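Local coordinates for protein amidohydrolase 2 (Bifidobacterium longum subsp. infantis, PDB 6UVZ) that probably acts as a hydrolase of the metal-dependent amidohydrolase superfamily, its substrate and reaction not established, at residues G124-A129 against V154-V159. Residues are numbered along the deposited sequence; the frame is centred on the assembly and turned at random.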
# COMPACT_ATOMS: atom_id res chain seq x y z
N GLY A 124 -4.75 -4.81 -19.10
CA GLY A 124 -3.48 -4.70 -18.40
C GLY A 124 -3.45 -5.46 -17.09
O GLY A 124 -2.40 -5.96 -16.68
N LEU A 125 -4.60 -5.55 -16.41
CA LEU A 125 -4.67 -6.33 -15.18
C LEU A 125 -4.40 -7.81 -15.45
O LEU A 125 -3.71 -8.47 -14.67
CB LEU A 125 -6.04 -6.14 -14.52
CG LEU A 125 -6.39 -4.75 -13.99
CD1 LEU A 125 -7.88 -4.65 -13.69
CD2 LEU A 125 -5.58 -4.41 -12.76
N ARG A 126 -4.94 -8.34 -16.55
CA ARG A 126 -4.70 -9.74 -16.89
C ARG A 126 -3.24 -9.98 -17.22
O ARG A 126 -2.69 -11.05 -16.90
CB ARG A 126 -5.58 -10.15 -18.06
CG ARG A 126 -7.04 -9.76 -17.93
CD ARG A 126 -7.89 -10.38 -19.03
NE ARG A 126 -9.17 -9.69 -19.20
CZ ARG A 126 -10.24 -9.93 -18.46
NH1 ARG A 126 -10.20 -10.84 -17.49
NH2 ARG A 126 -11.37 -9.26 -18.69
N ALA A 127 -2.58 -9.01 -17.85
CA ALA A 127 -1.16 -9.16 -18.17
C ALA A 127 -0.31 -9.22 -16.91
O ALA A 127 0.59 -10.05 -16.79
CB ALA A 127 -0.70 -8.02 -19.08
N MSE A 128 -0.59 -8.34 -15.95
CA MSE A 128 0.11 -8.34 -14.67
C MSE A 128 -0.17 -9.61 -13.89
O MSE A 128 0.72 -10.15 -13.22
CB MSE A 128 -0.29 -7.12 -13.84
CG MSE A 128 0.22 -5.80 -14.39
SE MSE A 128 -0.28 -4.29 -13.26
CE MSE A 128 -2.18 -4.25 -13.62
N ALA A 129 -1.41 -10.10 -13.98
CA ALA A 129 -1.78 -11.32 -13.28
C ALA A 129 -0.99 -12.51 -13.80
O ALA A 129 -0.54 -13.36 -13.02
CB ALA A 129 -3.28 -11.58 -13.42
N VAL A 154 -11.32 -9.21 -13.47
CA VAL A 154 -10.01 -9.86 -13.38
C VAL A 154 -9.81 -10.36 -11.96
O VAL A 154 -9.09 -9.72 -11.17
CB VAL A 154 -8.88 -8.90 -13.80
CG1 VAL A 154 -7.58 -9.66 -14.00
CG2 VAL A 154 -9.26 -8.14 -15.06
N PRO A 155 -10.44 -11.47 -11.57
CA PRO A 155 -10.23 -11.99 -10.20
C PRO A 155 -8.87 -12.62 -9.99
O PRO A 155 -8.51 -12.88 -8.83
CB PRO A 155 -11.35 -13.03 -10.05
CG PRO A 155 -11.60 -13.49 -11.45
CD PRO A 155 -11.40 -12.29 -12.33
N GLU A 156 -8.10 -12.87 -11.05
CA GLU A 156 -6.80 -13.52 -10.92
C GLU A 156 -5.66 -12.56 -10.62
O GLU A 156 -4.55 -13.01 -10.36
CB GLU A 156 -6.48 -14.32 -12.19
CG GLU A 156 -6.35 -13.49 -13.45
CD GLU A 156 -7.68 -13.22 -14.13
OE1 GLU A 156 -8.73 -13.54 -13.53
OE2 GLU A 156 -7.68 -12.70 -15.26
N VAL A 157 -5.91 -11.25 -10.66
CA VAL A 157 -4.89 -10.26 -10.32
C VAL A 157 -4.99 -9.94 -8.84
O VAL A 157 -6.09 -9.89 -8.27
CB VAL A 157 -5.03 -9.00 -11.20
CG1 VAL A 157 -6.29 -8.23 -10.86
CG2 VAL A 157 -3.80 -8.11 -11.04
N THR A 158 -3.85 -9.74 -8.20
CA THR A 158 -3.80 -9.37 -6.79
C THR A 158 -3.89 -7.86 -6.67
O THR A 158 -3.00 -7.14 -7.14
CB THR A 158 -2.51 -9.89 -6.14
OG1 THR A 158 -2.49 -11.32 -6.20
CG2 THR A 158 -2.44 -9.45 -4.69
N VAL A 159 -4.96 -7.38 -6.04
CA VAL A 159 -5.20 -5.96 -5.85
C VAL A 159 -5.08 -5.66 -4.36
O VAL A 159 -5.62 -6.39 -3.53
CB VAL A 159 -6.57 -5.53 -6.40
CG1 VAL A 159 -7.66 -6.47 -5.91
CG2 VAL A 159 -6.88 -4.09 -6.01
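Leu125, Arg126 and Ala129 present one side of helix 119-131 to Val154, Glu156 and Val157, which lie in the loop joining helix 144-153 to strand 159-161 in the TIM-barrel fold of this amidohydrolase. The contact thus packs one outer helix of the barrel against the turn that follows the next helix, a type I beta turn from Val154 to Val157.

Apolar contacts make up most of it. Val154 straddles the CB of Leu125 with both methyls, CG2 lying 3.8 Å from that carbon. Its CG1, anti to the backbone N (chi1 -167°), reaches the CG of Arg126 at 4.0 Å. Arg126 extends from CG to NE, bringing its guanidinium to Val154, whose CG2 lies above one face, 3.7 Å from its plane and out from the centre of the group. An alanine in place of Val154 would probably open a gap beside Leu125 CB and take the cover from that face of the guanidinium. At the other end of the turn Ala129 CB meets Val157 CB at 3.8 Å and also touches Glu156 CG, while Phe151 of helix 144-153 packs against both Leu125 and Val157.

The polar contacts belong to Arg126 and Glu156, the two exposed residues. Arg126 NH1 hydrogen-bonds to the backbone O of Gln153, and the Glu156 carboxylate comes to the edge of the guanidinium, its plane tilted by 26°, in a long salt bridge with OE2 3.8 Å from Arg126 NH1.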